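Local coordinates for protein Endonuclease/exonuclease/phosphatase (Leptotrichia buccalis C-1013-b, PDB 3TEB) that probably hydrolyses phosphodiester bonds as a magnesium-dependent nuclease of the endonuclease/exonuclease/phosphatase family, at residues N44-N49 / R57-A62; F53-E58 / L79-S84; I25-I30 / W63-T68; T8-A13 / V254-G259. One frame throughout, in Å; residues are numbered along the deposited sequence.

Contact 1 (N44-N49 / R57-A62); sequences NQLMNN and REENYA
Gln45 reaches from the end of strand 37-46 to the turn of 57-62, and its OE1 gathers two donors there. Arg57 N lies 2.7 Å from Gln45 OE1, and Asn60 ND2 lies 3.0 Å from the same OE1. The donors arrive from opposite faces of the amide, both well out of the carbonyl plane, while the oxygen sits in the plane of the Asn60 amide. With CG set between its backbone N and carbonyl carbon (chi1 70°) and the chain straight beyond, the Gln45 amide spans the gap; a glutamine can do this because its far end both accepts and donates, NE2 binding Asp55 O. Arg57 crosses Gln45 at about a right angle and runs extended from CG to NE along the 44-49 segment. At the edge of its guanidinium, NH1 bonds Asn49 O at 2.9 Å, nearly in plane, whereas Met47 O lies over one face. Asn49 returns the grip: its ND2 donates to Glu58 O at 2.7 Å. One water joins Leu46 N to Glu58 O. Nearer the helix, Tyr61 N bonds Asn44 O at 3.1 Å, and Asn60 is the N-cap, its OD1 weakly accepting from Ala62 N. Amides suit these places because they pair with backbone groups without carrying charge. The turn into helix 61-69 is thus fixed to the strand end by directional polar bonds instead of by apolar burial.

Contact 2 (F53-E58 / L79-S84); sequences FDDIRE and LHWSNS
Ile56 overlaps the six-membered ring of Trp81 obliquely, its CG1 4.0 Å from Trp81 CE3. It belongs to a tight beta hairpin, strands 51-53 and 56-57 joined by a type II' turn from Phe53 to Ile56, and the hairpin packs against strand 78-84, an outermost strand of the sheet that also holds strands 4-10 and 37-46. Asp54 and Asp55 occupy the two corners of the turn; Ile56 N closes it by bonding Phe53 O at 2.9 Å. No hydrogen bond crosses between the two segments, so they meet as side chains on a sheet face and do not extend the sheet. On strand 78-84 the residues alternate: Leu79, Trp81 and Asn83 start toward the hairpin, His80 and Ser82 away from it. Ile56 sets CG1 beside its backbone N, anti to the carbonyl carbon (chi1 -66°), and from there CD1 carries on to meet Leu79 CD2 tip to tip at 3.8 Å. A beta-branched residue suits a short strand, and its longer branch fills the step between leucine and tryptophan. Trp81, broad and buried, spans the junction: Asn60 touches it from the turn before helix 61-69, and Gln45 from strand 37-46. Asp55 marks the change to a polar border. Its carboxylate crosses the indole at a slant, the planes 55° apart, and Asp55 O lies 3.5 Å from Trp81 CZ3; an aspartate suits this exposed turn corner because its charge can stay in water. Beyond the ring, Asp55 OD2 comes to 4.0 Å from Asn83 CB.

Contact 3 (I25-I30 / W63-T68); sequences ILARTI and WVLLET
In the helical layer over the sheet that holds strands 4-10 and 37-46, Leu65 of helix 61-69 drives both its methyl groups into the side of helix 19-33. Leu65 CD2 meets Leu26 CD2 at 3.7 Å, and CD1 rests on Ala27 CB at 3.8 Å. The two leucine side chains cross at about a right angle. In Leu65, CG stands opposite the backbone N (chi1 179°), which swings the branched end over to the neighbouring helix although the side chain starts out beside it. Ile30 CD1 brushes the same Leu65 CD2 at 4.4 Å, one helical turn on from Leu26. The short axes approach to 9.1 Å and cross at -54°, so the touching residues are few. Helix 19-33 is the connection of a beta-alpha-beta crossover, linking the adjacent parallel strands 4-10 and 37-46, and both helices lean on that second strand: Ile30 on Ile38, Leu65 on Met40. Ala27 is small enough for the next turn of the other helix to come close, and Thr68 CG2 approaches Ala27 CB at 3.6 Å. Thr68 suits this border because it divides its two branches: the methyl faces the alanine, while OG1 turns back to donate to Val64 O at 3.0 Å, keeping its polarity within its own helix. Tyr61, one turn before Leu65, also touches Leu26.

Contact 4 (T8-A13 / V254-G259); sequences TVNVHA and VSDHFG
Asp256 lays its carboxylate on one face of the His12 imidazole, with OD2 3.3 Å above the ring plane and over its centre; the two planes are 16° apart, a stack and not a hydrogen bond. His12 ND1 is instead paired with Glu16. The second flat pair is Asn10 on His257. Asn10 CB makes a CH-pi contact 4.1 Å from the centroid of the His257 ring, and the amide lies almost parallel to that ring with ND2 above its centre. At the edge of the imidazole, in plane, is Asp256 CG, and His257 ND1 bonds Asp229. Asn10 ND2 is held by Glu42, and its OD1 accepts from His12 N at 3.2 Å, an Asx turn that bends the chain out of strand 4-10. Ser255, Asp256 and His257 form the Ser-Asp-His signature known from DNase I-like proteins. Ser255 turns OG opposite its own backbone N (chi1 -178°) and donates to Asn10 O at 2.6 Å; the same OG weakly accepts from His257 N. A serine suits this place because one small hydroxyl can join both segments. Gly259, without a side chain, brings its CA to 3.2 Å from Thr8 O and 4.1 Å from Val9 CB where strands 4-10 and 259-264 begin to pair. Asp256 and Glu42 are magnesium-binding residues; here an ion lies about 4 Å from the Asp256 side chain, beyond usual coordination distance. Asn10 thus probably acts as a second-shell residue through Glu42, while Ser255 holds its carbonyl, consistent with keeping the metal-binding carboxylates in place.

In the fold
Contact 4 is the most central, about 9 Å from the chain's centre, and combines buried polar bonds with stacked flat groups beside the magnesium site. Contact 3 is also buried, but wholly apolar across its helices. Contacts 1 and 2 lie toward the surface, share Arg57 and Glu58, and touch through Gln45 and Trp81; the first works by amide and backbone bonds, the second by side-chain packing on an edge strand. Helix 61-69 serves contacts 1 and 3, and Tyr61 reaches Leu26 as well as Val11 and Ala13. Asn44 ND2 bonds Ala13 O, joining contact 1 to contact 4 across neighbouring strands 37-46 and 4-10, while Val254 meets Ile25 between contacts 4 and 3.

Contact 1 (N44-N49 / R57-A62)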
# COMPACT_ATOMS: atom_id res chain seq x y z
N ASN A 44 -12.17 -0.49 -0.66
CA ASN A 44 -13.47 -1.14 -0.40
C ASN A 44 -14.40 -1.16 -1.60
O ASN A 44 -14.32 -0.29 -2.48
CB ASN A 44 -14.20 -0.48 0.78
CG ASN A 44 -13.38 -0.47 2.07
OD1 ASN A 44 -12.87 -1.50 2.50
ND2 ASN A 44 -13.28 0.70 2.70
N GLN A 45 -15.27 -2.15 -1.61
CA GLN A 45 -16.40 -2.20 -2.53
C GLN A 45 -17.62 -2.79 -1.82
O GLN A 45 -17.50 -3.54 -0.85
CB GLN A 45 -16.06 -3.03 -3.76
CG GLN A 45 -15.93 -4.53 -3.50
CD GLN A 45 -15.47 -5.32 -4.72
OE1 GLN A 45 -15.09 -4.74 -5.75
NE2 GLN A 45 -15.52 -6.64 -4.62
N LEU A 46 -18.81 -2.43 -2.30
CA LEU A 46 -20.04 -2.94 -1.72
C LEU A 46 -20.30 -4.38 -2.11
O LEU A 46 -20.39 -4.68 -3.29
CB LEU A 46 -21.21 -2.08 -2.17
CG LEU A 46 -21.39 -0.78 -1.41
CD1 LEU A 46 -22.17 0.21 -2.27
CD2 LEU A 46 -22.10 -1.04 -0.10
N MSE A 47 -20.45 -5.25 -1.12
CA MSE A 47 -20.70 -6.67 -1.39
C MSE A 47 -21.88 -6.88 -2.31
O MSE A 47 -21.95 -7.89 -3.02
CB MSE A 47 -21.03 -7.41 -0.11
CG MSE A 47 -20.01 -7.31 0.99
SE MSE A 47 -20.71 -8.40 2.43
CE MSE A 47 -22.53 -7.68 2.57
N ASN A 48 -22.82 -5.95 -2.30
CA ASN A 48 -24.05 -6.15 -3.02
C ASN A 48 -24.11 -5.59 -4.43
O ASN A 48 -25.02 -5.95 -5.17
CB ASN A 48 -25.25 -5.72 -2.17
CG ASN A 48 -25.66 -6.78 -1.18
OD1 ASN A 48 -25.43 -7.97 -1.39
ND2 ASN A 48 -26.30 -6.37 -0.10
N ASN A 49 -23.13 -4.78 -4.81
CA ASN A 49 -23.03 -4.24 -6.18
C ASN A 49 -22.73 -5.32 -7.22
O ASN A 49 -22.25 -6.38 -6.86
CB ASN A 49 -21.96 -3.15 -6.23
CG ASN A 49 -22.48 -1.81 -5.75
OD1 ASN A 49 -23.55 -1.73 -5.14
ND2 ASN A 49 -21.73 -0.74 -6.02
N ARG A 57 -16.41 -5.25 -8.10
CA ARG A 57 -17.81 -4.82 -8.14
C ARG A 57 -17.91 -3.35 -8.47
O ARG A 57 -16.95 -2.61 -8.26
CB ARG A 57 -18.52 -5.16 -6.83
CG ARG A 57 -18.68 -6.66 -6.64
CD ARG A 57 -19.39 -7.06 -5.36
NE ARG A 57 -19.28 -8.49 -5.15
CZ ARG A 57 -20.10 -9.40 -5.69
NH1 ARG A 57 -21.10 -9.02 -6.47
NH2 ARG A 57 -19.90 -10.68 -5.46
N GLU A 58 -19.05 -2.93 -9.01
CA GLU A 58 -19.27 -1.52 -9.33
C GLU A 58 -18.95 -0.65 -8.14
O GLU A 58 -19.25 -0.99 -6.99
CB GLU A 58 -20.70 -1.27 -9.74
CG GLU A 58 -21.04 -1.67 -11.15
CD GLU A 58 -22.51 -1.37 -11.49
OE1 GLU A 58 -22.90 -0.16 -11.59
OE2 GLU A 58 -23.27 -2.36 -11.66
N GLU A 59 -18.34 0.48 -8.45
CA GLU A 59 -17.98 1.51 -7.46
C GLU A 59 -16.86 1.07 -6.49
O GLU A 59 -16.64 1.71 -5.47
CB GLU A 59 -19.22 2.03 -6.68
CG GLU A 59 -20.24 2.87 -7.47
CD GLU A 59 -21.39 3.39 -6.56
OE1 GLU A 59 -21.99 4.46 -6.89
OE2 GLU A 59 -21.69 2.74 -5.50
N ASN A 60 -16.16 -0.02 -6.81
CA ASN A 60 -14.90 -0.33 -6.15
C ASN A 60 -14.01 0.93 -6.15
O ASN A 60 -13.79 1.54 -7.19
CB ASN A 60 -14.21 -1.52 -6.82
CG ASN A 60 -12.83 -1.83 -6.24
OD1 ASN A 60 -11.92 -0.99 -6.28
ND2 ASN A 60 -12.67 -3.03 -5.70
N TYR A 61 -13.52 1.31 -4.98
CA TYR A 61 -12.83 2.59 -4.84
C TYR A 61 -11.71 2.75 -5.84
O TYR A 61 -11.57 3.80 -6.47
CB TYR A 61 -12.30 2.73 -3.42
CG TYR A 61 -11.57 4.03 -3.13
CD1 TYR A 61 -12.19 5.06 -2.42
CD2 TYR A 61 -10.25 4.21 -3.53
CE1 TYR A 61 -11.52 6.24 -2.13
CE2 TYR A 61 -9.57 5.39 -3.25
CZ TYR A 61 -10.21 6.39 -2.55
OH TYR A 61 -9.52 7.54 -2.28
N ALA A 62 -10.91 1.69 -5.98
CA ALA A 62 -9.75 1.67 -6.87
C ALA A 62 -10.17 1.85 -8.33
O ALA A 62 -9.59 2.65 -9.06
CB ALA A 62 -8.97 0.40 -6.67
O HOH W 1 -18.85 -0.24 -4.21

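Contact 2 (F53-E58 / L79-S84)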
# COMPACT_ATOMS: atom_id res chain seq x y z
N PHE A 53 -16.14 -7.11 -13.58
CA PHE A 53 -15.32 -8.18 -14.15
C PHE A 53 -14.43 -8.74 -13.04
O PHE A 53 -14.20 -8.07 -12.03
CB PHE A 53 -14.44 -7.67 -15.29
CG PHE A 53 -13.31 -6.82 -14.83
CD1 PHE A 53 -13.55 -5.55 -14.29
CD2 PHE A 53 -12.01 -7.28 -14.90
CE1 PHE A 53 -12.50 -4.75 -13.84
CE2 PHE A 53 -10.94 -6.48 -14.45
CZ PHE A 53 -11.20 -5.21 -13.92
N ASP A 54 -13.92 -9.94 -13.27
CA ASP A 54 -13.18 -10.70 -12.27
C ASP A 54 -13.97 -10.73 -10.97
O ASP A 54 -15.08 -11.26 -10.92
CB ASP A 54 -11.76 -10.14 -12.10
CG ASP A 54 -10.86 -10.45 -13.29
OD1 ASP A 54 -11.02 -11.53 -13.90
OD2 ASP A 54 -9.96 -9.63 -13.62
N ASP A 55 -13.38 -10.13 -9.93
CA ASP A 55 -13.97 -10.05 -8.60
C ASP A 55 -14.29 -8.60 -8.23
O ASP A 55 -14.62 -8.29 -7.08
CB ASP A 55 -12.99 -10.65 -7.60
CG ASP A 55 -13.63 -10.94 -6.25
OD1 ASP A 55 -14.88 -11.06 -6.19
OD2 ASP A 55 -12.89 -11.04 -5.24
N ILE A 56 -14.19 -7.70 -9.20
CA ILE A 56 -14.37 -6.28 -8.94
C ILE A 56 -15.83 -5.84 -9.15
O ILE A 56 -16.42 -6.04 -10.22
CB ILE A 56 -13.38 -5.48 -9.79
CG1 ILE A 56 -11.98 -5.79 -9.29
CG2 ILE A 56 -13.67 -4.00 -9.69
CD1 ILE A 56 -10.92 -5.02 -9.98
N ARG A 57 -16.41 -5.25 -8.10
CA ARG A 57 -17.81 -4.82 -8.14
C ARG A 57 -17.91 -3.35 -8.47
O ARG A 57 -16.95 -2.61 -8.26
CB ARG A 57 -18.52 -5.16 -6.83
CG ARG A 57 -18.68 -6.66 -6.64
CD ARG A 57 -19.39 -7.06 -5.36
NE ARG A 57 -19.28 -8.49 -5.15
CZ ARG A 57 -20.10 -9.40 -5.69
NH1 ARG A 57 -21.10 -9.02 -6.47
NH2 ARG A 57 -19.90 -10.68 -5.46
N GLU A 58 -19.05 -2.93 -9.01
CA GLU A 58 -19.27 -1.52 -9.33
C GLU A 58 -18.95 -0.65 -8.14
O GLU A 58 -19.25 -0.99 -6.99
CB GLU A 58 -20.70 -1.27 -9.74
CG GLU A 58 -21.04 -1.67 -11.15
CD GLU A 58 -22.51 -1.37 -11.49
OE1 GLU A 58 -22.90 -0.16 -11.59
OE2 GLU A 58 -23.27 -2.36 -11.66
N LEU A 79 -4.98 -1.94 -13.01
CA LEU A 79 -5.46 -2.18 -11.66
C LEU A 79 -5.42 -3.66 -11.29
O LEU A 79 -5.89 -4.50 -12.05
CB LEU A 79 -6.89 -1.66 -11.51
CG LEU A 79 -7.69 -2.18 -10.30
CD1 LEU A 79 -7.08 -1.73 -8.97
CD2 LEU A 79 -9.11 -1.75 -10.38
N HIS A 80 -4.87 -3.96 -10.12
CA HIS A 80 -4.92 -5.32 -9.59
C HIS A 80 -5.38 -5.25 -8.15
O HIS A 80 -4.77 -4.55 -7.34
CB HIS A 80 -3.56 -5.99 -9.70
CG HIS A 80 -2.90 -5.76 -11.02
ND1 HIS A 80 -3.07 -6.61 -12.09
CD2 HIS A 80 -2.10 -4.76 -11.46
CE1 HIS A 80 -2.38 -6.15 -13.13
NE2 HIS A 80 -1.78 -5.03 -12.77
N TRP A 81 -6.46 -5.95 -7.85
CA TRP A 81 -7.10 -5.82 -6.56
C TRP A 81 -7.40 -7.18 -6.00
O TRP A 81 -7.59 -8.14 -6.74
CB TRP A 81 -8.41 -5.03 -6.70
CG TRP A 81 -9.23 -4.89 -5.42
CD1 TRP A 81 -9.07 -3.95 -4.43
CD2 TRP A 81 -10.32 -5.71 -5.01
NE1 TRP A 81 -10.00 -4.15 -3.42
CE2 TRP A 81 -10.78 -5.22 -3.76
CE3 TRP A 81 -10.96 -6.81 -5.58
CZ2 TRP A 81 -11.83 -5.79 -3.07
CZ3 TRP A 81 -12.00 -7.38 -4.90
CH2 TRP A 81 -12.44 -6.87 -3.65
N SER A 82 -7.46 -7.25 -4.68
CA SER A 82 -7.82 -8.50 -4.05
C SER A 82 -8.58 -8.27 -2.77
O SER A 82 -8.17 -7.44 -1.95
CB SER A 82 -6.57 -9.31 -3.76
OG SER A 82 -6.92 -10.63 -3.40
N ASN A 83 -9.66 -9.02 -2.58
CA ASN A 83 -10.48 -8.91 -1.37
C ASN A 83 -9.81 -9.64 -0.21
O ASN A 83 -9.20 -10.69 -0.43
CB ASN A 83 -11.89 -9.44 -1.67
CG ASN A 83 -12.63 -9.94 -0.44
OD1 ASN A 83 -13.16 -9.16 0.35
ND2 ASN A 83 -12.69 -11.25 -0.30
N SER A 84 -9.89 -9.08 1.00
CA SER A 84 -9.33 -9.73 2.21
C SER A 84 -10.39 -10.37 3.06
O SER A 84 -10.31 -11.57 3.35
CB SER A 84 -8.57 -8.75 3.10
OG SER A 84 -7.35 -8.34 2.51

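Contact 3 (I25-I30 / W63-T68)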
# COMPACT_ATOMS: atom_id res chain seq x y z
N ILE A 25 -8.59 14.73 -5.66
CA ILE A 25 -7.25 15.14 -5.22
C ILE A 25 -6.24 14.03 -5.53
O ILE A 25 -5.18 14.26 -6.10
CB ILE A 25 -7.16 15.35 -3.69
CG1 ILE A 25 -8.29 16.23 -3.12
CG2 ILE A 25 -5.76 15.80 -3.31
CD1 ILE A 25 -8.02 17.68 -3.10
N LEU A 26 -6.57 12.81 -5.11
CA LEU A 26 -5.67 11.68 -5.30
C LEU A 26 -5.39 11.47 -6.77
O LEU A 26 -4.23 11.40 -7.16
CB LEU A 26 -6.29 10.43 -4.68
CG LEU A 26 -5.56 9.09 -4.69
CD1 LEU A 26 -4.11 9.19 -4.23
CD2 LEU A 26 -6.38 8.16 -3.79
N ALA A 27 -6.45 11.39 -7.57
CA ALA A 27 -6.33 11.21 -9.02
C ALA A 27 -5.46 12.29 -9.67
O ALA A 27 -4.47 11.95 -10.31
CB ALA A 27 -7.69 11.15 -9.67
N ARG A 28 -5.82 13.56 -9.50
CA ARG A 28 -5.03 14.71 -9.99
C ARG A 28 -3.53 14.62 -9.67
O ARG A 28 -2.69 15.02 -10.48
CB ARG A 28 -5.55 16.01 -9.38
CG ARG A 28 -6.81 16.55 -10.00
CD ARG A 28 -7.22 17.86 -9.33
NE ARG A 28 -8.36 18.48 -10.00
CZ ARG A 28 -8.27 19.18 -11.14
NH1 ARG A 28 -7.10 19.34 -11.74
NH2 ARG A 28 -9.37 19.70 -11.68
N THR A 29 -3.22 14.14 -8.47
CA THR A 29 -1.86 14.05 -8.00
C THR A 29 -1.14 12.97 -8.77
O THR A 29 -0.13 13.24 -9.41
CB THR A 29 -1.79 13.71 -6.50
OG1 THR A 29 -2.64 14.60 -5.76
CG2 THR A 29 -0.35 13.81 -5.98
N ILE A 30 -1.66 11.75 -8.73
CA ILE A 30 -1.10 10.64 -9.49
C ILE A 30 -0.85 11.10 -10.93
O ILE A 30 0.21 10.81 -11.50
CB ILE A 30 -2.02 9.41 -9.44
CG1 ILE A 30 -2.12 8.90 -7.99
CG2 ILE A 30 -1.53 8.33 -10.39
CD1 ILE A 30 -3.07 7.72 -7.77
N TRP A 63 -11.19 1.11 -8.73
CA TRP A 63 -11.72 1.24 -10.07
C TRP A 63 -12.20 2.66 -10.34
O TRP A 63 -11.91 3.23 -11.39
CB TRP A 63 -12.83 0.23 -10.28
CG TRP A 63 -13.44 0.29 -11.61
CD1 TRP A 63 -14.68 0.77 -11.92
CD2 TRP A 63 -12.86 -0.14 -12.85
NE1 TRP A 63 -14.91 0.66 -13.27
CE2 TRP A 63 -13.81 0.10 -13.87
CE3 TRP A 63 -11.62 -0.72 -13.20
CZ2 TRP A 63 -13.57 -0.20 -15.22
CZ3 TRP A 63 -11.38 -1.02 -14.55
CH2 TRP A 63 -12.36 -0.76 -15.54
N VAL A 64 -12.91 3.25 -9.39
CA VAL A 64 -13.36 4.64 -9.53
C VAL A 64 -12.15 5.57 -9.67
O VAL A 64 -12.11 6.43 -10.56
CB VAL A 64 -14.26 5.09 -8.34
CG1 VAL A 64 -14.60 6.58 -8.46
CG2 VAL A 64 -15.53 4.24 -8.28
N LEU A 65 -11.16 5.38 -8.81
CA LEU A 65 -9.92 6.15 -8.87
C LEU A 65 -9.36 6.15 -10.28
O LEU A 65 -9.11 7.21 -10.86
CB LEU A 65 -8.89 5.57 -7.90
CG LEU A 65 -7.54 6.26 -7.88
CD1 LEU A 65 -7.69 7.78 -7.90
CD2 LEU A 65 -6.83 5.83 -6.63
N LEU A 66 -9.17 4.95 -10.81
CA LEU A 66 -8.71 4.75 -12.16
C LEU A 66 -9.54 5.49 -13.22
O LEU A 66 -8.97 6.13 -14.10
CB LEU A 66 -8.66 3.27 -12.48
CG LEU A 66 -7.59 2.96 -13.52
CD1 LEU A 66 -6.24 2.91 -12.83
CD2 LEU A 66 -7.88 1.65 -14.25
N GLU A 67 -10.87 5.39 -13.15
CA GLU A 67 -11.71 6.09 -14.13
C GLU A 67 -11.57 7.60 -14.02
O GLU A 67 -11.64 8.31 -15.02
CB GLU A 67 -13.16 5.65 -14.04
CG GLU A 67 -13.47 4.50 -14.98
CD GLU A 67 -14.95 4.04 -14.96
OE1 GLU A 67 -15.27 3.10 -15.73
OE2 GLU A 67 -15.78 4.59 -14.19
N THR A 68 -11.36 8.08 -12.79
CA THR A 68 -11.12 9.50 -12.55
C THR A 68 -9.74 9.89 -13.06
O THR A 68 -9.56 10.96 -13.62
CB THR A 68 -11.21 9.84 -11.05
OG1 THR A 68 -12.47 9.40 -10.54
CG2 THR A 68 -11.08 11.34 -10.81

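Contact 4 (T8-A13 / V254-G259)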
# COMPACT_ATOMS: atom_id res chain seq x y z
N THR A 8 2.56 4.96 -1.66
CA THR A 8 1.70 4.04 -0.88
C THR A 8 0.72 4.83 -0.02
O THR A 8 1.10 5.81 0.61
CB THR A 8 2.50 3.04 0.00
OG1 THR A 8 1.60 2.13 0.64
CG2 THR A 8 3.30 3.76 1.09
N VAL A 9 -0.53 4.40 0.01
CA VAL A 9 -1.54 5.17 0.73
C VAL A 9 -2.71 4.29 1.16
O VAL A 9 -3.32 3.58 0.36
CB VAL A 9 -1.99 6.43 -0.09
CG1 VAL A 9 -2.44 6.06 -1.49
CG2 VAL A 9 -3.05 7.18 0.62
N ASN A 10 -2.98 4.31 2.46
CA ASN A 10 -4.17 3.67 3.03
C ASN A 10 -5.32 4.61 2.75
O ASN A 10 -5.35 5.71 3.28
CB ASN A 10 -3.99 3.48 4.53
CG ASN A 10 -5.19 2.86 5.19
OD1 ASN A 10 -6.34 3.25 4.93
ND2 ASN A 10 -4.94 1.89 6.09
N VAL A 11 -6.27 4.21 1.91
CA VAL A 11 -7.19 5.21 1.38
C VAL A 11 -8.50 5.36 2.15
O VAL A 11 -9.32 6.22 1.82
CB VAL A 11 -7.47 5.02 -0.13
CG1 VAL A 11 -6.29 5.53 -0.94
CG2 VAL A 11 -7.81 3.56 -0.44
N HIS A 12 -8.66 4.52 3.17
CA HIS A 12 -9.86 4.50 3.99
C HIS A 12 -11.09 4.60 3.09
O HIS A 12 -11.98 5.42 3.32
CB HIS A 12 -9.79 5.64 5.01
CG HIS A 12 -10.63 5.43 6.23
ND1 HIS A 12 -11.33 6.45 6.84
CD2 HIS A 12 -10.88 4.32 6.97
CE1 HIS A 12 -11.97 5.98 7.90
NE2 HIS A 12 -11.72 4.69 8.00
N ALA A 13 -11.14 3.76 2.05
CA ALA A 13 -12.13 3.88 0.98
C ALA A 13 -13.61 3.91 1.40
O ALA A 13 -14.09 2.97 2.03
CB ALA A 13 -11.92 2.76 -0.02
N VAL A 254 -6.47 13.12 1.99
CA VAL A 254 -7.42 12.27 1.25
C VAL A 254 -7.88 11.03 2.02
O VAL A 254 -8.73 10.28 1.55
CB VAL A 254 -6.89 11.81 -0.12
CG1 VAL A 254 -6.51 13.00 -0.97
CG2 VAL A 254 -5.71 10.85 0.04
N SER A 255 -7.32 10.83 3.20
CA SER A 255 -7.66 9.68 4.02
C SER A 255 -7.49 9.99 5.51
O SER A 255 -7.32 11.14 5.90
CB SER A 255 -6.76 8.53 3.61
OG SER A 255 -7.08 7.37 4.35
N ASP A 256 -7.55 8.95 6.34
CA ASP A 256 -7.21 9.10 7.76
C ASP A 256 -5.74 8.75 8.03
O ASP A 256 -5.28 8.83 9.17
CB ASP A 256 -8.18 8.33 8.68
CG ASP A 256 -8.15 6.81 8.48
OD1 ASP A 256 -7.44 6.29 7.58
OD2 ASP A 256 -8.85 6.12 9.26
N HIS A 257 -5.03 8.35 6.97
CA HIS A 257 -3.58 8.17 6.96
C HIS A 257 -3.04 9.08 5.88
O HIS A 257 -3.73 9.34 4.89
CB HIS A 257 -3.22 6.75 6.53
CG HIS A 257 -3.43 5.70 7.57
ND1 HIS A 257 -2.43 4.85 7.97
CD2 HIS A 257 -4.54 5.34 8.27
CE1 HIS A 257 -2.90 4.02 8.89
NE2 HIS A 257 -4.18 4.29 9.09
N PHE A 258 -1.80 9.56 6.03
CA PHE A 258 -1.12 10.24 4.92
C PHE A 258 -0.35 9.20 4.11
O PHE A 258 -0.08 8.08 4.57
CB PHE A 258 -0.16 11.32 5.41
CG PHE A 258 -0.71 12.19 6.50
CD1 PHE A 258 -2.03 12.65 6.46
CD2 PHE A 258 0.11 12.57 7.56
CE1 PHE A 258 -2.52 13.46 7.48
CE2 PHE A 258 -0.38 13.38 8.57
CZ PHE A 258 -1.69 13.83 8.54
N GLY A 259 0.01 9.57 2.88
CA GLY A 259 0.72 8.65 2.00
C GLY A 259 2.21 8.87 2.02
O GLY A 259 2.67 9.95 2.40